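VAO-type flavoprotein oxidase VAO615 (Myceliophthora thermophila, PDB 6F72) binds FAD bicovalently and is probably an oxidoreductase whose reduced flavin reacts rapidly with molecular oxygen, although no substrate has been identified so far. Local coordinates at residues V128-A133 with L171-L176; A195-G200 with L290-R295. All coordinates share one frame; numbering follows the deposited sequence.

Contact 1 (V128-A133 with L171-L176). With NAG (2-acetamido-2-deoxy-beta-D-glucopyranose), chain D.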
loop_
_atom_site.group_PDB
_atom_site.type_symbol
_atom_site.label_atom_id
_atom_site.label_comp_id
_atom_site.label_asym_id
_atom_site.label_seq_id
_atom_site.Cartn_x
_atom_site.Cartn_y
_atom_site.Cartn_z
ATOM N N VAL A 128 10.258 3.571 18.638
ATOM C CA VAL A 128 11.698 3.244 18.506
ATOM C C VAL A 128 12.200 3.774 17.167
ATOM O O VAL A 128 11.817 3.259 16.111
ATOM C CB VAL A 128 11.989 1.730 18.624
ATOM C CG1 VAL A 128 13.491 1.454 18.492
ATOM C CG2 VAL A 128 11.477 1.187 19.944
ATOM N N ASN A 129 13.041 4.807 17.214
ATOM C CA ASN A 129 13.607 5.406 16.014
ATOM C C ASN A 129 14.789 4.533 15.573
ATOM O O ASN A 129 15.949 4.819 15.897
ATOM C CB ASN A 129 13.993 6.867 16.284
ATOM C CG ASN A 129 14.671 7.546 15.103
ATOM O OD1 ASN A 129 14.737 7.006 13.987
ATOM N ND2 ASN A 129 15.181 8.755 15.356
ATOM N N VAL A 130 14.465 3.470 14.819
ATOM C CA VAL A 130 15.404 2.378 14.514
ATOM C C VAL A 130 16.564 2.843 13.634
ATOM O O VAL A 130 16.364 3.483 12.597
ATOM C CB VAL A 130 14.682 1.147 13.898
ATOM C CG1 VAL A 130 15.673 0.070 13.453
ATOM C CG2 VAL A 130 13.677 0.554 14.883
ATOM N N THR A 131 17.781 2.528 14.077
ATOM C CA THR A 131 18.978 2.872 13.323
ATOM C C THR A 131 19.663 1.625 12.748
ATOM O O THR A 131 20.560 1.760 11.922
ATOM C CB THR A 131 19.991 3.655 14.170
ATOM O OG1 THR A 131 20.386 2.856 15.291
ATOM C CG2 THR A 131 19.405 4.960 14.657
ATOM N N GLY A 132 19.229 0.435 13.177
ATOM C CA GLY A 132 19.805 -0.847 12.740
ATOM C C GLY A 132 19.228 -2.001 13.545
ATOM O O GLY A 132 18.293 -1.814 14.336
ATOM N N ALA A 133 19.812 -3.184 13.367
ATOM C CA ALA A 133 19.321 -4.442 13.960
ATOM C C ALA A 133 19.290 -4.436 15.489
ATOM O O ALA A 133 18.400 -5.026 16.103
ATOM C CB ALA A 133 20.152 -5.625 13.460
ATOM N N LEU A 171 8.093 0.024 16.173
ATOM C CA LEU A 171 9.380 -0.032 15.500
ATOM C C LEU A 171 9.254 0.826 14.267
ATOM O O LEU A 171 8.579 0.468 13.295
ATOM C CB LEU A 171 9.780 -1.471 15.163
ATOM C CG LEU A 171 9.774 -2.424 16.359
ATOM C CD1 LEU A 171 9.908 -3.869 15.920
ATOM C CD2 LEU A 171 10.854 -2.039 17.363
ATOM N N TRP A 172 9.876 1.993 14.342
ATOM C CA TRP A 172 9.726 2.999 13.310
ATOM C C TRP A 172 10.904 2.880 12.371
ATOM O O TRP A 172 12.022 3.203 12.744
ATOM C CB TRP A 172 9.615 4.399 13.939
ATOM C CG TRP A 172 9.366 5.530 12.985
ATOM C CD1 TRP A 172 8.514 5.530 11.924
ATOM C CD2 TRP A 172 9.934 6.849 13.039
ATOM N NE1 TRP A 172 8.525 6.749 11.293
ATOM C CE2 TRP A 172 9.380 7.585 11.958
ATOM C CE3 TRP A 172 10.859 7.481 13.889
ATOM C CZ2 TRP A 172 9.723 8.925 11.697
ATOM C CZ3 TRP A 172 11.202 8.824 13.629
ATOM C CH2 TRP A 172 10.630 9.523 12.533
ATOM N N MET A 173 10.620 2.432 11.152
ATOM C CA MET A 173 11.619 2.002 10.169
ATOM C C MET A 173 11.932 3.064 9.133
ATOM O O MET A 173 12.820 2.865 8.291
ATOM C CB MET A 173 11.116 0.744 9.414
ATOM C CG MET A 173 10.522 -0.331 10.307
ATOM S SD MET A 173 11.604 -0.798 11.678
ATOM C CE MET A 173 12.831 -1.710 10.763
ATOM N N HIS A 174 11.205 4.177 9.210
ATOM C CA HIS A 174 11.240 5.285 8.241
ATOM C C HIS A 174 12.620 5.816 7.862
ATOM O O HIS A 174 12.827 6.250 6.724
ATOM C CB HIS A 174 10.375 6.446 8.774
ATOM C CG HIS A 174 10.403 7.685 7.930
ATOM N ND1 HIS A 174 10.053 7.692 6.597
ATOM C CD2 HIS A 174 10.713 8.966 8.243
ATOM C CE1 HIS A 174 10.171 8.918 6.118
ATOM N NE2 HIS A 174 10.562 9.712 7.099
ATOM N N ASN A 175 13.551 5.774 8.813
ATOM C CA ASN A 175 14.844 6.423 8.651
ATOM C C ASN A 175 15.950 5.485 8.175
ATOM O O ASN A 175 17.092 5.898 8.072
ATOM C CB ASN A 175 15.253 7.101 9.944
ATOM C CG ASN A 175 14.268 8.146 10.376
ATOM O OD1 ASN A 175 14.033 9.120 9.661
ATOM N ND2 ASN A 175 13.668 7.940 11.542
ATOM N N LEU A 176 15.598 4.235 7.868
ATOM C CA LEU A 176 16.559 3.283 7.321
ATOM C C LEU A 176 16.578 3.502 5.816
ATOM O O LEU A 176 15.883 2.813 5.074
ATOM C CB LEU A 176 16.188 1.846 7.722
ATOM C CG LEU A 176 16.319 1.567 9.229
ATOM C CD1 LEU A 176 15.750 0.212 9.585
ATOM C CD2 LEU A 176 17.750 1.699 9.764
HETATM C C1 NAG D . 15.887 9.573 14.403
HETATM C C2 NAG D . 15.793 11.109 14.400
HETATM C C3 NAG D . 16.649 11.687 13.270
HETATM C C4 NAG D . 18.110 11.216 13.357
HETATM C C5 NAG D . 18.113 9.683 13.354
HETATM C C6 NAG D . 19.515 9.083 13.481
HETATM C C7 NAG D . 13.612 11.875 15.286
HETATM C C8 NAG D . 12.254 12.375 14.892
HETATM N N2 NAG D . 14.427 11.599 14.263
HETATM O O3 NAG D . 16.573 13.117 13.269
HETATM O O4 NAG D . 18.838 11.684 12.213
HETATM O O5 NAG D . 17.275 9.170 14.408
HETATM O O6 NAG D . 19.962 9.127 14.843
HETATM O O7 NAG D . 13.923 11.727 16.461
HETATM O O HOH W 1 14.025 4.448 11.490
#
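N129 lies beside W172, and both side chains stand on the same face of a parallel strand pair. CG of N129 is anti to its own backbone N (chi1 177°). This brings OD1 of N129 to 3.9 Å from CE3 of W172 at an oblique approach. ND2 of N129 carries the N-linked NAG, whose C8 methyl lies at the indole edge, 3.9 Å from CZ3 of W172. N175, the third residue of the type I turn M173 to L176, sets its ND2 3.3 Å above one face of the indole, toward the rim. The same ND2 of N175 gives a weak, bent hydrogen bond to OD1 of N129 at 2.8 Å. The two amide planes are 57° apart.

On the other face of the pair, V128 and L171 run side by side. Past the strand ends, V130 spreads its two methyls: CG2 beside its backbone N reaches SD of M173 at 4.0 Å, and CG1 meets CD1 of L176 at 3.9 Å. The bent side chain of M173 also touches FAD.

Backbone bonds W172 N to V128 O and V130 N to W172 O set the register. Beyond them the chains part, and one water joins V130 O, W172 O and N175 N. The arrangement is the end of a parallel strand pair in the FAD-binding PCMH-type domain, with a glycosylated asparagine beside an aromatic ring.

Contact 2 (A195-G200 with L290-R295)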
loop_
_atom_site.group_PDB
_atom_site.type_symbol
_atom_site.label_atom_id
_atom_site.label_comp_id
_atom_site.label_asym_id
_atom_site.label_seq_id
_atom_site.Cartn_x
_atom_site.Cartn_y
_atom_site.Cartn_z
ATOM N N ALA A 195 19.375 -3.477 -6.558
ATOM C CA ALA A 195 19.467 -2.418 -5.567
ATOM C C ALA A 195 19.123 -2.991 -4.197
ATOM O O ALA A 195 18.084 -3.634 -4.028
ATOM C CB ALA A 195 18.536 -1.276 -5.931
ATOM N N LYS A 196 20.023 -2.796 -3.236
ATOM C CA LYS A 196 19.724 -3.087 -1.842
ATOM C C LYS A 196 19.186 -1.794 -1.228
ATOM O O LYS A 196 19.820 -0.738 -1.337
ATOM C CB LYS A 196 20.970 -3.578 -1.112
ATOM C CG LYS A 196 20.705 -4.041 0.310
ATOM C CD LYS A 196 21.976 -4.568 0.954
ATOM C CE LYS A 196 21.862 -4.539 2.467
ATOM N NZ LYS A 196 23.094 -5.073 3.104
ATOM N N LEU A 197 18.007 -1.876 -0.614
ATOM C CA LEU A 197 17.330 -0.685 -0.100
ATOM C C LEU A 197 16.917 -0.859 1.346
ATOM O O LEU A 197 16.302 -1.863 1.698
ATOM C CB LEU A 197 16.094 -0.351 -0.954
ATOM C CG LEU A 197 16.169 -0.195 -2.478
ATOM C CD1 LEU A 197 14.767 0.005 -3.046
ATOM C CD2 LEU A 197 17.091 0.942 -2.911
ATOM N N GLY A 198 17.248 0.131 2.184
ATOM C CA GLY A 198 16.850 0.104 3.593
ATOM C C GLY A 198 15.329 0.156 3.741
ATOM O O GLY A 198 14.628 0.636 2.845
ATOM N N ALA A 199 14.827 -0.340 4.873
ATOM C CA ALA A 199 13.394 -0.512 5.114
ATOM C C ALA A 199 12.523 0.754 4.996
ATOM O O ALA A 199 11.323 0.653 4.731
ATOM C CB ALA A 199 13.175 -1.190 6.454
ATOM N N GLY A 200 13.131 1.926 5.176
ATOM C CA GLY A 200 12.422 3.207 5.097
ATOM C C GLY A 200 12.466 3.872 3.731
ATOM O O GLY A 200 11.907 4.949 3.563
ATOM N N LEU A 290 14.710 -5.094 7.658
ATOM C CA LEU A 290 15.697 -4.007 7.693
ATOM C C LEU A 290 16.075 -3.505 6.309
ATOM O O LEU A 290 16.405 -2.338 6.125
ATOM C CB LEU A 290 16.943 -4.444 8.458
ATOM C CG LEU A 290 16.797 -4.853 9.926
ATOM C CD1 LEU A 290 18.086 -5.530 10.368
ATOM C CD2 LEU A 290 16.496 -3.661 10.824
ATOM N N SER A 291 16.038 -4.405 5.329
ATOM C CA SER A 291 16.286 -4.043 3.942
ATOM C C SER A 291 15.759 -5.144 3.051
ATOM O O SER A 291 15.483 -6.258 3.520
ATOM C CB SER A 291 17.793 -3.830 3.681
ATOM O OG SER A 291 18.487 -5.063 3.571
ATOM N N MET A 292 15.618 -4.813 1.768
ATOM C CA MET A 292 15.415 -5.800 0.710
ATOM C C MET A 292 16.436 -5.568 -0.392
ATOM O O MET A 292 16.926 -4.452 -0.584
ATOM C CB MET A 292 13.977 -5.728 0.157
ATOM C CG MET A 292 13.678 -4.574 -0.788
ATOM S SD MET A 292 12.038 -4.712 -1.519
ATOM C CE MET A 292 12.169 -3.494 -2.835
ATOM N N THR A 293 16.786 -6.634 -1.092
ATOM C CA THR A 293 17.548 -6.507 -2.313
ATOM C C THR A 293 16.589 -6.896 -3.421
ATOM O O THR A 293 15.880 -7.904 -3.310
ATOM C CB THR A 293 18.786 -7.398 -2.265
ATOM O OG1 THR A 293 19.507 -7.084 -1.073
ATOM C CG2 THR A 293 19.682 -7.179 -3.492
ATOM N N ALA A 294 16.547 -6.077 -4.466
ATOM C CA ALA A 294 15.612 -6.288 -5.559
ATOM C C ALA A 294 16.234 -5.983 -6.900
ATOM O O ALA A 294 17.127 -5.131 -7.015
ATOM C CB ALA A 294 14.359 -5.453 -5.363
ATOM N N ARG A 295 15.729 -6.690 -7.903
ATOM C CA ARG A 295 16.070 -6.489 -9.305
ATOM C C ARG A 295 15.910 -5.041 -9.771
ATOM O O ARG A 295 14.935 -4.373 -9.446
ATOM C CB ARG A 295 15.221 -7.417 -10.193
ATOM C CG ARG A 295 15.231 -8.879 -9.761
ATOM C CD ARG A 295 14.623 -9.830 -10.799
ATOM N NE ARG A 295 13.208 -9.585 -11.073
ATOM C CZ ARG A 295 12.400 -10.407 -11.753
ATOM N NH1 ARG A 295 12.857 -11.570 -12.241
ATOM N NH2 ARG A 295 11.127 -10.065 -11.945
#
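Residues A195 to G198 pair with S291 to A294 as antiparallel strands. Four backbone hydrogen bonds join the hydrogen-bonded pairs A195 with A294 and L197 with M292. The straightest is L197 N to M292 O, 2.8 Å long with 170° at the hydrogen. A fifth bond, from A199 N to L290 O, is also 2.8 Å but more bent (135°). Its donor sits above the carbonyl plane, where segment 195-200 leaves its strand, past G198.

CA atoms of the non-hydrogen-bonded pair K196 with T293 reach carbonyls of the neighbouring pairs. CA of T293 approaches A195 O and CA of K196 approaches M292 O, each at 3.4 Å.

On the face of K196, S291 and T293, the extended lysine chain passes obliquely by T293, and its end leads away from the other strand. Its CG is 3.6 Å from OG1 of T293, and its CE is 3.6 Å from OG of S291. That serine OG lies between its own backbone N and carbonyl carbon (chi1 77°) and is hydrogen-bonded to E255.

The opposite face is apolar. CD1 of L197 meets CE of M292 at 4.4 Å, and both side chains pack on helix 227-233.

A199 is the first residue after the strand. Its CB sits 3.4 Å from L290 O and also touches FAD.

L290 and S291 together face E255 in a classic beta bulge. The whole is an antiparallel strand pair of the FAD-binding PCMH-type domain, with the loop after strand 193-198 reaching the FAD pocket through A199.

Contact 1 closes before contact 2 opens along the chain, and their centres are about 14 Å apart. They belong to different sheets of the FAD-binding PCMH-type domain. Contact 1 joins two strands of a small mixed sheet, and contact 2 joins two strands of a larger antiparallel one. The sheets meet where the turn after strand 169-172 passes the end of strand 193-198. There L176 O and G200 N are 2.9 Å apart, a probable hydrogen bond. CB of A133, at the start of helix 133-146, packs on CD1 of L290. M173 and A199 also touch, and each contacts FAD. The junction of the two sheets thus forms part of the cofactor pocket.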